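Local coordinates for Fdc1 (Candida dubliniensis, PDB 4ZAD), which probably catalyses the reversible decarboxylation of cinnamic, ferulic and p-coumaric acids to their vinyl derivatives, using a prenylated FMN cofactor, at residues L165-P168 with D169-T173; Q427-W430 with A431-R435; I38-K41 with A42-K46; L55-D58 with P59-D63. One frame throughout, in Å; residues are numbered along the deposited sequence.

Contact 1: L165-P168 with D169-T173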
loop_
_atom_site.group_PDB
_atom_site.type_symbol
_atom_site.label_atom_id
_atom_site.label_comp_id
_atom_site.label_asym_id
_atom_site.label_seq_id
_atom_site.Cartn_x
_atom_site.Cartn_y
_atom_site.Cartn_z
ATOM N N LEU A 165 -33.213 7.956 17.548
ATOM C CA LEU A 165 -34.331 7.022 17.666
ATOM C C LEU A 165 -34.295 6.482 19.074
ATOM O O LEU A 165 -33.221 6.264 19.622
ATOM C CB LEU A 165 -34.215 5.873 16.644
ATOM C CG LEU A 165 -34.918 5.958 15.257
ATOM C CD1 LEU A 165 -35.094 7.385 14.742
ATOM C CD2 LEU A 165 -34.180 5.168 14.178
ATOM N N GLN A 166 -35.480 6.288 19.661
ATOM C CA GLN A 166 -35.655 5.763 21.023
ATOM C C GLN A 166 -36.559 4.528 21.008
ATOM O O GLN A 166 -37.525 4.479 20.257
ATOM C CB GLN A 166 -36.303 6.846 21.871
ATOM C CG GLN A 166 -36.432 6.528 23.368
ATOM C CD GLN A 166 -37.091 7.665 24.117
ATOM O OE1 GLN A 166 -38.332 7.776 24.163
ATOM N NE2 GLN A 166 -36.271 8.529 24.698
ATOM N N THR A 167 -36.237 3.525 21.813
ATOM C CA THR A 167 -37.047 2.297 21.928
ATOM C C THR A 167 -38.428 2.609 22.542
ATOM O O THR A 167 -38.594 3.624 23.208
ATOM C CB THR A 167 -36.314 1.213 22.788
ATOM O OG1 THR A 167 -35.950 1.776 24.045
ATOM C CG2 THR A 167 -35.066 0.715 22.109
ATOM N N PRO A 168 -39.440 1.759 22.299
ATOM C CA PRO A 168 -40.792 2.103 22.833
ATOM C C PRO A 168 -40.837 2.270 24.354
ATOM O O PRO A 168 -41.435 3.223 24.844
ATOM C CB PRO A 168 -41.677 0.936 22.374
ATOM C CG PRO A 168 -40.890 0.185 21.324
ATOM C CD PRO A 168 -39.436 0.513 21.503
ATOM N N ASP A 169 -40.148 1.388 25.079
ATOM C CA ASP A 169 -40.064 1.470 26.550
ATOM C C ASP A 169 -39.145 2.573 27.084
ATOM O O ASP A 169 -38.968 2.662 28.307
ATOM C CB ASP A 169 -39.697 0.089 27.182
ATOM C CG ASP A 169 -38.240 -0.394 26.901
ATOM O OD1 ASP A 169 -37.350 0.355 26.413
ATOM O OD2 ASP A 169 -37.979 -1.584 27.209
ATOM N N LYS A 170 -38.535 3.364 26.196
ATOM C CA LYS A 170 -37.635 4.471 26.582
ATOM C C LYS A 170 -36.286 4.078 27.256
ATOM O O LYS A 170 -35.608 4.931 27.791
ATOM C CB LYS A 170 -38.366 5.495 27.482
ATOM C CG LYS A 170 -39.682 6.087 26.906
ATOM C CD LYS A 170 -40.313 7.180 27.812
ATOM C CE LYS A 170 -41.498 7.935 27.128
ATOM N NZ LYS A 170 -42.446 8.716 28.077
ATOM N N SER A 171 -35.885 2.820 27.210
ATOM C CA SER A 171 -34.666 2.388 27.892
ATOM C C SER A 171 -33.376 2.651 27.081
ATOM O O SER A 171 -32.268 2.561 27.611
ATOM C CB SER A 171 -34.768 0.898 28.265
ATOM O OG SER A 171 -34.697 0.082 27.109
ATOM N N TRP A 172 -33.503 2.998 25.808
ATOM C CA TRP A 172 -32.317 3.139 24.963
ATOM C C TRP A 172 -32.549 4.221 23.934
ATOM O O TRP A 172 -33.477 4.118 23.136
ATOM C CB TRP A 172 -32.031 1.796 24.291
ATOM C CG TRP A 172 -30.992 1.778 23.200
ATOM C CD1 TRP A 172 -30.008 2.693 22.966
ATOM C CD2 TRP A 172 -30.824 0.748 22.223
ATOM N NE1 TRP A 172 -29.245 2.298 21.891
ATOM C CE2 TRP A 172 -29.724 1.105 21.425
ATOM C CE3 TRP A 172 -31.498 -0.443 21.956
ATOM C CZ2 TRP A 172 -29.283 0.319 20.387
ATOM C CZ3 TRP A 172 -31.061 -1.224 20.954
ATOM C CH2 TRP A 172 -29.960 -0.846 20.159
ATOM N N THR A 173 -31.730 5.271 23.972
ATOM C CA THR A 173 -31.824 6.342 22.975
ATOM C C THR A 173 -30.583 6.303 22.149
ATOM O O THR A 173 -29.490 6.586 22.662
ATOM C CB THR A 173 -31.941 7.733 23.620
ATOM O OG1 THR A 173 -33.176 7.810 24.350
ATOM C CG2 THR A 173 -31.899 8.840 22.547
#
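Gln166 and Thr173 face each other across the neck of a beta hairpin, with both side chains on the same face of the sheet. They form an antiparallel non-hydrogen-bonded pair. The Gln166 chain is extended, with CG anti to the backbone N (chi1 -174°), and slants across Thr173. Its NE2 donates to Thr173 OG1 at 3.2 Å. The bond is almost straight and lies in the amide plane. On the other branch of the amide, Gln166 OE1 rests 3.5 Å from Lys170 CG, a plain packing contact.

Thr167 starts the turn. Its N donates to Trp172 O at 3.1 Å, and its O receives Lys170 N at 3.0 Å, which closes a type I turn from Thr167 to Lys170. The Thr167 and Asp169 side chains lie side by side and point the same way. Thr167 OG1 donates to Asp169 OD1 at 3.1 Å and receives a weak bond from Trp172 N. Asp169 OD1 also takes Ser171 OG at 2.8 Å, and its bond from Ser171 N makes an Asx turn. Three donors therefore hold this one carboxylate oxygen. The Thr167 methyl meets the indole instead: Thr167 CG2 sits 3.8 Å from Trp172 CE3, and the two side chains cross at about a right angle.

Trp172 then reaches toward the cofactor site. Its ring meets His197 edge-to-face, and the nearest atom of its side chain is about 5 Å from the manganese ion. The hairpin links strands 162-166 and 173-176. Helix 197-207 packs against it, with Val201 on Thr167, and Ala204 and Trp205 on Pro168.

Contact 2: Q427-W430 with A431-R435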
loop_
_atom_site.group_PDB
_atom_site.type_symbol
_atom_site.label_atom_id
_atom_site.label_comp_id
_atom_site.label_asym_id
_atom_site.label_seq_id
_atom_site.Cartn_x
_atom_site.Cartn_y
_atom_site.Cartn_z
ATOM N N GLN A 427 4.969 0.379 6.614
ATOM C CA GLN A 427 5.346 -0.737 7.488
ATOM C C GLN A 427 4.305 -1.866 7.378
ATOM O O GLN A 427 4.689 -3.026 7.196
ATOM C CB GLN A 427 5.578 -0.287 8.942
ATOM C CG GLN A 427 6.749 0.690 9.079
ATOM C CD GLN A 427 7.017 1.127 10.535
ATOM O OE1 GLN A 427 7.225 0.294 11.425
ATOM N NE2 GLN A 427 7.024 2.446 10.766
ATOM N N LEU A 428 3.011 -1.546 7.426
ATOM C CA LEU A 428 1.986 -2.625 7.317
ATOM C C LEU A 428 2.083 -3.422 5.993
ATOM O O LEU A 428 2.146 -4.668 6.014
ATOM C CB LEU A 428 0.559 -2.105 7.525
ATOM C CG LEU A 428 -0.530 -3.209 7.585
ATOM C CD1 LEU A 428 -0.349 -4.084 8.748
ATOM C CD2 LEU A 428 -1.924 -2.617 7.655
ATOM N N ILE A 429 2.176 -2.724 4.856
ATOM C CA ILE A 429 2.252 -3.421 3.573
ATOM C C ILE A 429 3.539 -4.231 3.410
ATOM O O ILE A 429 3.523 -5.249 2.780
ATOM C CB ILE A 429 2.045 -2.494 2.361
ATOM C CG1 ILE A 429 1.793 -3.320 1.096
ATOM C CG2 ILE A 429 3.311 -1.623 2.114
ATOM C CD1 ILE A 429 0.761 -4.367 1.180
ATOM N N TRP A 430 4.652 -3.792 3.965
ATOM C CA TRP A 430 5.858 -4.622 3.965
ATOM C C TRP A 430 5.572 -5.934 4.680
ATOM O O TRP A 430 5.799 -7.003 4.173
ATOM C CB TRP A 430 6.998 -3.884 4.660
ATOM C CG TRP A 430 8.226 -4.656 4.885
ATOM C CD1 TRP A 430 8.910 -5.354 3.969
ATOM C CD2 TRP A 430 8.948 -4.792 6.119
ATOM N NE1 TRP A 430 10.009 -5.953 4.544
ATOM C CE2 TRP A 430 10.061 -5.605 5.862
ATOM C CE3 TRP A 430 8.754 -4.312 7.412
ATOM C CZ2 TRP A 430 10.983 -5.933 6.832
ATOM C CZ3 TRP A 430 9.683 -4.645 8.402
ATOM C CH2 TRP A 430 10.780 -5.426 8.101
ATOM N N ALA A 431 5.019 -5.827 5.864
ATOM C CA ALA A 431 4.784 -6.991 6.675
ATOM C C ALA A 431 3.766 -7.918 6.025
ATOM O O ALA A 431 3.829 -9.129 6.201
ATOM C CB ALA A 431 4.339 -6.551 8.059
ATOM N N TYR A 432 2.817 -7.377 5.273
ATOM C CA TYR A 432 1.699 -8.208 4.822
ATOM C C TYR A 432 2.135 -9.058 3.662
ATOM O O TYR A 432 1.719 -10.200 3.512
ATOM C CB TYR A 432 0.515 -7.345 4.418
ATOM C CG TYR A 432 -0.646 -8.109 3.781
ATOM C CD1 TYR A 432 -1.678 -8.580 4.552
ATOM C CD2 TYR A 432 -0.700 -8.342 2.417
ATOM C CE1 TYR A 432 -2.747 -9.259 4.000
ATOM C CE2 TYR A 432 -1.762 -9.034 1.839
ATOM C CZ TYR A 432 -2.790 -9.488 2.645
ATOM O OH TYR A 432 -3.868 -10.170 2.130
ATOM N N THR A 433 2.973 -8.486 2.814
ATOM C CA THR A 433 3.381 -9.179 1.610
ATOM C C THR A 433 4.549 -10.115 1.910
ATOM O O THR A 433 4.646 -11.171 1.309
ATOM C CB THR A 433 3.708 -8.188 0.503
ATOM O OG1 THR A 433 4.685 -7.284 0.963
ATOM C CG2 THR A 433 2.495 -7.364 0.183
ATOM N N THR A 434 5.403 -9.761 2.866
ATOM C CA THR A 434 6.595 -10.555 3.153
ATOM C C THR A 434 6.442 -11.575 4.272
ATOM O O THR A 434 7.304 -12.418 4.416
ATOM C CB THR A 434 7.867 -9.647 3.436
ATOM O OG1 THR A 434 7.667 -8.789 4.581
ATOM C CG2 THR A 434 8.170 -8.806 2.248
ATOM N N ARG A 435 5.372 -11.519 5.066
ATOM C CA ARG A 435 5.223 -12.455 6.198
ATOM C C ARG A 435 4.066 -13.486 6.150
ATOM O O ARG A 435 3.846 -14.170 7.119
ATOM C CB ARG A 435 5.129 -11.664 7.503
ATOM C CG ARG A 435 6.248 -10.659 7.655
ATOM C CD ARG A 435 6.390 -10.079 9.075
ATOM N NE ARG A 435 7.411 -9.048 9.061
ATOM C CZ ARG A 435 7.716 -8.254 10.068
ATOM N NH1 ARG A 435 7.110 -8.397 11.239
ATOM N NH2 ARG A 435 8.691 -7.343 9.919
#
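Trp430 and Thr434 make the tightest part of this helix end. Thr434 OG1 lies between the backbone N and the carbonyl carbon (chi1 61°), which turns it back onto the preceding turn. It donates to Trp430 O at 2.6 Å, from above the carbonyl plane. Thr434 N reaches the same oxygen at 3.1 Å, so Trp430 O is gripped twice. The hydroxyl also lies over one face of the indole, toward its rim, with Thr434 OG1 3.7 Å from Trp430 NE1.

One residue earlier the pattern repeats. Thr433 OG1 donates to Ile429 O at 3.0 Å, in the carbonyl plane, while Thr433 N shares that acceptor. The Thr433 methyl packs against the end of Ile429, with Thr433 CG2 3.6 Å from Ile429 CD1.

Arg435 completes the packed side. Its chain is extended and carries NH2 to 3.3 Å from Trp430 CZ3. Arg435 CZ lies over the six-membered ring of Trp430, 4.8 Å from its centroid, a cation-pi contact. The two planes are 76° apart, so the group stands steeply on the ring instead of lying flat. Arg435 NH2 also forms a salt bridge with Asp419.

Gln427 marks the looser, partly exposed side. Its side chain stays 6.4 Å or more from residues 431-435. Its amide bonds to Asp424 and Asp421 N instead.

Helix 425-434 lies between its own domain and the dimer partner. Tyr293 of the second subunit stacks on Trp430 and bonds to Arg435 and Thr434, and His291 O of that subunit takes Trp430 NE1. Within the chain, Ala431, Tyr432 and Arg435 pack on strand 412-417.

Contact 3: I38-K41 with A42-K46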
loop_
_atom_site.group_PDB
_atom_site.type_symbol
_atom_site.label_atom_id
_atom_site.label_comp_id
_atom_site.label_asym_id
_atom_site.label_seq_id
_atom_site.Cartn_x
_atom_site.Cartn_y
_atom_site.Cartn_z
ATOM N N ILE A 38 -15.327 19.659 -5.273
ATOM C CA ILE A 38 -14.433 20.486 -4.453
ATOM C C ILE A 38 -13.973 19.649 -3.232
ATOM O O ILE A 38 -12.769 19.321 -3.084
ATOM C CB ILE A 38 -15.090 21.839 -4.058
ATOM C CG1 ILE A 38 -15.329 22.727 -5.300
ATOM C CG2 ILE A 38 -14.236 22.607 -3.141
ATOM C CD1 ILE A 38 -16.460 23.639 -5.125
ATOM N N THR A 39 -14.946 19.220 -2.427
ATOM C CA THR A 39 -14.664 18.464 -1.239
ATOM C C THR A 39 -13.694 17.336 -1.554
ATOM O O THR A 39 -12.718 17.134 -0.817
ATOM C CB THR A 39 -15.972 17.954 -0.509
ATOM O OG1 THR A 39 -16.822 17.258 -1.407
ATOM C CG2 THR A 39 -16.747 19.118 0.104
ATOM N N ARG A 40 -13.938 16.609 -2.635
ATOM C CA ARG A 40 -13.034 15.554 -3.060
ATOM C C ARG A 40 -11.592 15.985 -3.289
ATOM O O ARG A 40 -10.675 15.252 -2.950
ATOM C CB ARG A 40 -13.532 14.913 -4.344
ATOM C CG ARG A 40 -14.408 13.713 -4.057
ATOM C CD ARG A 40 -13.534 12.656 -3.491
ATOM N NE ARG A 40 -14.048 12.078 -2.269
ATOM C CZ ARG A 40 -13.354 11.218 -1.533
ATOM N NH1 ARG A 40 -12.131 10.868 -1.906
ATOM N NH2 ARG A 40 -13.884 10.698 -0.438
ATOM N N LYS A 41 -11.400 17.139 -3.915
ATOM C CA LYS A 41 -10.084 17.637 -4.174
ATOM C C LYS A 41 -9.451 18.081 -2.826
ATOM O O LYS A 41 -8.272 17.817 -2.579
ATOM C CB LYS A 41 -10.156 18.751 -5.215
ATOM C CG LYS A 41 -8.801 19.244 -5.681
ATOM C CD LYS A 41 -8.799 19.888 -7.088
ATOM C CE LYS A 41 -7.308 20.019 -7.614
ATOM N NZ LYS A 41 -7.036 20.853 -8.881
ATOM N N ALA A 42 -10.255 18.680 -1.944
ATOM C CA ALA A 42 -9.870 18.937 -0.551
ATOM C C ALA A 42 -9.370 17.671 0.232
ATOM O O ALA A 42 -8.310 17.691 0.840
ATOM C CB ALA A 42 -11.034 19.586 0.191
ATOM N N TYR A 43 -10.132 16.580 0.183
ATOM C CA TYR A 43 -9.783 15.349 0.850
ATOM C C TYR A 43 -8.475 14.867 0.343
ATOM O O TYR A 43 -7.586 14.526 1.121
ATOM C CB TYR A 43 -10.789 14.231 0.550
ATOM C CG TYR A 43 -12.139 14.313 1.230
ATOM C CD1 TYR A 43 -12.247 14.332 2.615
ATOM C CD2 TYR A 43 -13.311 14.310 0.484
ATOM C CE1 TYR A 43 -13.485 14.398 3.230
ATOM C CE2 TYR A 43 -14.545 14.358 1.083
ATOM C CZ TYR A 43 -14.635 14.389 2.453
ATOM O OH TYR A 43 -15.861 14.429 3.046
ATOM N N GLU A 44 -8.376 14.809 -0.973
ATOM C CA GLU A 44 -7.330 14.026 -1.644
ATOM C C GLU A 44 -5.989 14.727 -1.575
ATOM O O GLU A 44 -4.960 14.074 -1.594
ATOM C CB GLU A 44 -7.731 13.705 -3.108
ATOM C CG GLU A 44 -8.900 12.694 -3.204
ATOM C CD GLU A 44 -9.671 12.646 -4.561
ATOM O OE1 GLU A 44 -10.753 12.021 -4.577
ATOM O OE2 GLU A 44 -9.212 13.193 -5.601
ATOM N N ASN A 45 -6.001 16.056 -1.490
ATOM C CA ASN A 45 -4.741 16.814 -1.406
ATOM C C ASN A 45 -4.480 17.405 -0.014
ATOM O O ASN A 45 -3.431 18.003 0.225
ATOM C CB ASN A 45 -4.672 17.834 -2.545
ATOM C CG ASN A 45 -4.911 17.175 -3.920
ATOM O OD1 ASN A 45 -3.986 16.653 -4.550
ATOM N ND2 ASN A 45 -6.172 17.145 -4.349
ATOM N N LYS A 46 -5.416 17.148 0.907
ATOM C CA LYS A 46 -5.292 17.485 2.341
ATOM C C LYS A 46 -5.313 18.983 2.558
ATOM O O LYS A 46 -4.616 19.519 3.406
ATOM C CB LYS A 46 -4.055 16.856 3.007
ATOM C CG LYS A 46 -3.964 15.308 2.994
ATOM C CD LYS A 46 -2.746 14.897 3.830
ATOM C CE LYS A 46 -2.316 13.435 3.672
ATOM N NZ LYS A 46 -1.142 13.145 4.601
#
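In the last turns of helix 34-45, the crossover helix of the beta-alpha-beta unit between strands 22-25 and 49-52, Arg40 meets both Tyr43 and Glu44. The Arg40 chain bends at chi2 (-69°) and chi3, which brings the guanidinium alongside the next turn, beside Tyr43 and Glu44. Tyr43 CD2 lies over one face of the guanidinium, near its rim, 3.6 Å from Arg40 NE. The planes are inclined by 41°, so this is not a parallel stack. At its edge, Arg40 NH1 forms a nearly straight salt bridge to Glu44 OE1 at 3.2 Å, using the anti lone pair of that oxygen.

Partners beyond the helix fix both ends. Arg40 NH2 pairs with Asp328, and Tyr43 OH bonds to Glu329. Glu44 OE2 accepts from Phe493 N of the second subunit, so the helix also faces the dimer partner. The Tyr43 side chain is about 8 Å from the bound prenylated flavin at the nearest atoms.

Regular backbone bonds run beneath, including Tyr43 N to Thr39 O at 2.8 Å. The helix ends at Asn45, whose side chain turns back: Asn45 ND2 donates to Lys41 O at 2.8 Å, the same oxygen that accepts Asn45 N.

Contact 4: L55-D58 with P59-D63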
loop_
_atom_site.group_PDB
_atom_site.type_symbol
_atom_site.label_atom_id
_atom_site.label_comp_id
_atom_site.label_asym_id
_atom_site.label_seq_id
_atom_site.Cartn_x
_atom_site.Cartn_y
_atom_site.Cartn_z
ATOM N N LEU A 55 -24.055 29.057 -2.051
ATOM C CA LEU A 55 -24.519 27.930 -2.849
ATOM C C LEU A 55 -25.559 28.429 -3.863
ATOM O O LEU A 55 -26.211 29.459 -3.620
ATOM C CB LEU A 55 -25.112 26.858 -1.930
ATOM C CG LEU A 55 -24.132 25.905 -1.227
ATOM C CD1 LEU A 55 -24.880 24.951 -0.290
ATOM C CD2 LEU A 55 -23.320 25.104 -2.228
ATOM N N LYS A 56 -25.690 27.734 -4.998
ATOM C CA LYS A 56 -26.664 28.127 -6.012
ATOM C C LYS A 56 -28.015 27.661 -5.559
ATOM O O LYS A 56 -28.239 26.458 -5.428
ATOM C CB LYS A 56 -26.368 27.531 -7.397
ATOM C CG LYS A 56 -27.403 27.952 -8.509
ATOM C CD LYS A 56 -26.971 27.480 -9.926
ATOM C CE LYS A 56 -28.083 27.609 -11.015
ATOM N NZ LYS A 56 -28.755 26.285 -11.385
ATOM N N GLN A 57 -28.915 28.624 -5.373
ATOM C CA GLN A 57 -30.201 28.395 -4.734
ATOM C C GLN A 57 -31.353 28.263 -5.720
ATOM O O GLN A 57 -31.377 28.897 -6.787
ATOM C CB GLN A 57 -30.487 29.511 -3.737
ATOM C CG GLN A 57 -29.679 29.393 -2.439
ATOM C CD GLN A 57 -30.305 28.408 -1.417
ATOM O OE1 GLN A 57 -30.897 27.361 -1.783
ATOM N NE2 GLN A 57 -30.158 28.740 -0.133
ATOM N N ASP A 58 -32.286 27.389 -5.359
ATOM C CA ASP A 58 -33.522 27.222 -6.078
ATOM C C ASP A 58 -34.381 28.441 -5.675
ATOM O O ASP A 58 -34.388 28.824 -4.506
ATOM C CB ASP A 58 -34.176 25.881 -5.706
ATOM C CG ASP A 58 -35.454 25.626 -6.471
ATOM O OD1 ASP A 58 -36.475 26.283 -6.185
ATOM O OD2 ASP A 58 -35.440 24.771 -7.365
ATOM N N PRO A 59 -35.087 29.068 -6.643
ATOM C CA PRO A 59 -35.836 30.280 -6.298
ATOM C C PRO A 59 -36.977 30.087 -5.306
ATOM O O PRO A 59 -37.273 31.029 -4.570
ATOM C CB PRO A 59 -36.382 30.757 -7.653
ATOM C CG PRO A 59 -35.463 30.155 -8.651
ATOM C CD PRO A 59 -35.178 28.800 -8.092
ATOM N N GLU A 60 -37.579 28.897 -5.261
ATOM C CA GLU A 60 -38.748 28.655 -4.389
ATOM C C GLU A 60 -38.372 28.299 -2.925
ATOM O O GLU A 60 -39.262 28.110 -2.081
ATOM C CB GLU A 60 -39.724 27.609 -5.015
ATOM C CG GLU A 60 -40.739 28.178 -6.089
ATOM C CD GLU A 60 -41.117 27.156 -7.245
ATOM O OE1 GLU A 60 -41.884 26.171 -7.035
ATOM O OE2 GLU A 60 -40.657 27.367 -8.394
ATOM N N ASN A 61 -37.069 28.225 -2.623
ATOM C CA ASN A 61 -36.573 27.961 -1.254
ATOM C C ASN A 61 -37.133 28.952 -0.242
ATOM O O ASN A 61 -36.954 30.157 -0.393
ATOM C CB ASN A 61 -35.040 28.048 -1.229
ATOM C CG ASN A 61 -34.452 27.919 0.170
ATOM O OD1 ASN A 61 -35.173 27.873 1.171
ATOM N ND2 ASN A 61 -33.132 27.858 0.242
ATOM N N ILE A 62 -37.751 28.439 0.811
ATOM C CA ILE A 62 -38.535 29.269 1.736
ATOM C C ILE A 62 -37.770 30.295 2.624
ATOM O O ILE A 62 -38.378 31.206 3.195
ATOM C CB ILE A 62 -39.449 28.350 2.628
ATOM C CG1 ILE A 62 -40.665 29.140 3.141
ATOM C CG2 ILE A 62 -38.644 27.682 3.763
ATOM C CD1 ILE A 62 -41.734 28.281 3.774
ATOM N N ASP A 63 -36.458 30.161 2.756
ATOM C CA ASP A 63 -35.679 31.083 3.606
ATOM C C ASP A 63 -34.207 30.930 3.231
ATOM O O ASP A 63 -33.395 30.430 4.035
ATOM C CB ASP A 63 -35.916 30.758 5.101
ATOM C CG ASP A 63 -35.344 31.819 6.065
ATOM O OD1 ASP A 63 -34.846 32.889 5.616
ATOM O OD2 ASP A 63 -35.414 31.586 7.290
#
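Asp58 and Asn61 are the ends of a type I beta turn, set in the long loop between strands 49-52 and 69-71. The backbone bond that closes the turn, Asn61 N to Asp58 O, is weak at 3.3 Å.

Bonds from backbone N-H groups to side chains add to it. Asp58 CG is anti to the backbone N (chi1 -178°), which swings the carboxylate forward over the turn. Its OD1 accepts Glu60 N at 3.0 Å, met on the anti side. This oxygen therefore holds a backbone N-H inside the turn.

A bond between amide side chains joins the flanks. Asn61 ND2 donates to Gln57 OE1 at 3.1 Å. The bond lies close to the Asn61 amide plane but comes in above the carbonyl plane of Gln57. The two amides cross with their planes 62° apart. Both amide nitrogens, Gln57 NE2 and Asn61 ND2, also donate to Leu67 O, so one carbonyl further along the same loop gathers the pair.

Packing is slight and lies at the surface. The Asp58 and Pro59 side chains cross at about a right angle, with Asp58 CG 3.6 Å from Pro59 CD. Asp58 and Glu60 also touch Lys142.

An Asx turn follows directly. Asp63 N donates to Asn61 OD1 at 3.1 Å in a nearly straight line.

How the contacts relate
From the N terminus, contact 3 comes first, in the last turns of helix 34-45. Contact 4 follows in the loop after strand 49-52 and closes a turn there. Both belong to the N-terminal domain, and about 8 Å separates their nearest atoms. Contact 1 then closes the hairpin between strands 162-166 and 173-176 in the Rift-related domain. Contact 2 comes last, on helix 425-434 in the C-terminal domain. All four are local and in series; none nests in or crosses another. Contacts 2 and 3 both touch the second subunit, whereas contact 1 lies near the manganese ion.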